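Local atomic coordinates of DNA-binding protein (Sulfolobus solfataricus, PDB entry 3IRB), a protein that binds zinc through a zinc-ribbon domain joined to an OB-fold domain and may bind acyl-CoA, though its function is unproven. Residues C119-E122 and G123-V127. Sequence-based numbering, arbitrary orientation.
Sequences CYAE and GNVKV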
ATOM      1  N   CYS A 119       2.100   3.676   2.023  1.00 16.45           N
ATOM      2  CA  CYS A 119       1.803   4.777   1.139  1.00 17.07           C
ATOM      3  C   CYS A 119       2.262   6.086   1.717  1.00 19.25           C
ATOM      4  O   CYS A 119       2.438   6.232   2.930  1.00 18.99           O
ATOM      5  CB  CYS A 119       0.271   4.894   0.940  1.00 20.73           C
ATOM      6  SG  CYS A 119      -0.558   3.487   0.224  1.00 26.63           S
ATOM      7  N   TYR A 120       2.427   7.062   0.828  1.00 17.96           N
ATOM      8  CA  TYR A 120       2.445   8.458   1.207  1.00 19.45           C
ATOM      9  C   TYR A 120       1.024   8.973   1.368  1.00 20.02           C
ATOM     10  O   TYR A 120       0.156   8.678   0.538  1.00 21.32           O
ATOM     11  CB  TYR A 120       3.078   9.281   0.096  1.00 20.47           C
ATOM     12  CG  TYR A 120       4.526   9.005  -0.132  1.00 20.50           C
ATOM     13  CD1 TYR A 120       5.471   9.275   0.862  1.00 22.91           C
ATOM     14  CD2 TYR A 120       4.958   8.519  -1.350  1.00 23.86           C
ATOM     15  CE1 TYR A 120       6.824   9.051   0.627  1.00 25.31           C
ATOM     16  CE2 TYR A 120       6.283   8.303  -1.596  1.00 26.24           C
ATOM     17  CZ  TYR A 120       7.213   8.562  -0.617  1.00 25.99           C
ATOM     18  OH  TYR A 120       8.526   8.347  -0.922  1.00 27.95           O
ATOM     19  N   ALA A 121       0.793   9.747   2.425  1.00 18.99           N
ATOM     20  CA  ALA A 121      -0.528  10.331   2.693  1.00 18.34           C
ATOM     21  C   ALA A 121      -0.354  11.817   2.947  1.00 17.86           C
ATOM     22  O   ALA A 121       0.661  12.236   3.502  1.00 19.62           O
ATOM     23  CB  ALA A 121      -1.204   9.635   3.910  1.00 16.99           C
ATOM     24  N   GLU A 122      -1.322  12.611   2.506  1.00 18.62           N
ATOM     25  CA  GLU A 122      -1.341  14.031   2.798  1.00 18.58           C
ATOM     26  C   GLU A 122      -2.780  14.445   3.106  1.00 18.91           C
ATOM     27  O   GLU A 122      -3.720  13.745   2.758  1.00 19.56           O
ATOM     28  CB  GLU A 122      -0.694  14.866   1.683  1.00 22.84           C
ATOM     29  CG  GLU A 122       0.849  14.631   1.596  1.00 24.44           C
ATOM     30  CD  GLU A 122       1.646  15.677   0.835  1.00 37.28           C
ATOM     31  OE1 GLU A 122       1.166  16.823   0.664  1.00 38.88           O
ATOM     32  OE2 GLU A 122       2.778  15.324   0.399  1.00 39.60           O
ATOM     33  N   GLY A 123      -2.909  15.547   3.845  1.00 17.08           N
ATOM     34  CA  GLY A 123      -4.169  16.084   4.264  1.00 18.96           C
ATOM     35  C   GLY A 123      -4.372  16.027   5.782  1.00 20.38           C
ATOM     36  O   GLY A 123      -3.422  16.051   6.567  1.00 21.02           O
ATOM     37  N   ASN A 124      -5.635  15.941   6.168  1.00 20.59           N
ATOM     38  CA  ASN A 124      -6.053  15.908   7.575  1.00 20.06           C
ATOM     39  C   ASN A 124      -6.018  14.483   8.068  1.00 20.14           C
ATOM     40  O   ASN A 124      -7.031  13.926   8.483  1.00 23.55           O
ATOM     41  CB  ASN A 124      -7.437  16.526   7.717  1.00 21.58           C
ATOM     42  CG  ASN A 124      -7.431  17.968   7.381  1.00 27.47           C
ATOM     43  OD1 ASN A 124      -6.506  18.694   7.751  1.00 31.45           O
ATOM     44  ND2 ASN A 124      -8.458  18.416   6.654  1.00 40.68           N
ATOM     45  N   VAL A 125      -4.822  13.903   8.018  1.00 19.92           N
ATOM     46  CA  VAL A 125      -4.619  12.499   8.314  1.00 18.02           C
ATOM     47  C   VAL A 125      -4.868  12.213   9.811  1.00 19.57           C
ATOM     48  O   VAL A 125      -4.375  12.925  10.672  1.00 21.47           O
ATOM     49  CB  VAL A 125      -3.208  12.047   7.935  1.00 17.19           C
ATOM     50  CG1 VAL A 125      -2.955  10.578   8.354  1.00 19.60           C
ATOM     51  CG2 VAL A 125      -2.999  12.188   6.410  1.00 17.37           C
ATOM     52  N   LYS A 126      -5.667  11.193  10.087  1.00 17.50           N
ATOM     53  CA  LYS A 126      -5.777  10.645  11.437  1.00 18.13           C
ATOM     54  C   LYS A 126      -6.081   9.175  11.303  1.00 15.83           C
ATOM     55  O   LYS A 126      -6.545   8.705  10.251  1.00 14.37           O
ATOM     56  CB  LYS A 126      -6.817  11.377  12.316  1.00 20.03           C
ATOM     57  CG  LYS A 126      -8.214  11.507  11.770  1.00 21.95           C
ATOM     58  CD  LYS A 126      -9.201  12.315  12.685  1.00 22.54           C
ATOM     59  CE  LYS A 126      -8.962  13.794  12.689  1.00 29.89           C
ATOM     60  NZ  LYS A 126     -10.035  14.579  13.436  1.00 27.39           N
ATOM     61  N   VAL A 127      -5.825   8.445  12.380  1.00 15.45           N
ATOM     62  CA  VAL A 127      -6.056   7.016  12.361  1.00 15.21           C
ATOM     63  C   VAL A 127      -7.546   6.741  12.154  1.00 14.44           C
ATOM     64  O   VAL A 127      -8.410   7.419  12.740  1.00 14.12           O
ATOM     65  CB  VAL A 127      -5.449   6.321  13.620  1.00 16.69           C
ATOM     66  CG1 VAL A 127      -6.156   6.706  14.924  1.00 17.49           C
ATOM     67  CG2 VAL A 127      -5.437   4.835  13.414  1.00 20.85           C
TER
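Ala121 and Val125, four residues apart, meet where a strand gives way to a loop that turns sharply back, and they offer a compact example of how a chain buries the inner side of a bend while its outer side stays partly or wholly open to solvent. The methyl of Ala121 points into the bend and meets one branch of the valine, CB to Val125 CG2 at 4.0 Å. With CG1 of the valine anti to the backbone N (chi1 175°), CG2 falls on the amide side and faces the strand; there it also rests against the backbone, CG2 standing 4.0 Å from Glu122 C. Both residues are buried. The valine is enclosed further by Tyr104 of strand 98-109 and Val144 of strand 141-144, and Ala121 packs on Val142, so this small apolar pair is buried against residues of the two strands that pair with strand 114-123, within the C-terminal OB-fold domain.

The reversal itself is made by Gly123 and Asn124. Asn124 is the centre of an inverse gamma turn, closed by a weak hydrogen bond from Val125 N to Gly123 O (2.9 Å). Gly123 takes a phi of 114°, where the carbonyl O of Glu122 crowds the position a side chain would occupy.

The outer side is much looser. Glu122 points away from the loop, touching it through its CB, 3.2 Å from Gly123 N, a closeness set by covalent geometry and the backbone torsion, not by packing; its chain runs on extended beyond CG and touches Gln101 of strand 98-109. Gly123 and Asn124 are exposed. Asn124 also points away, and its ND2 is hydrogen-bonded to the terminal carboxylate oxygen OXT of Asp145, tying the turn to the C-terminus of the chain.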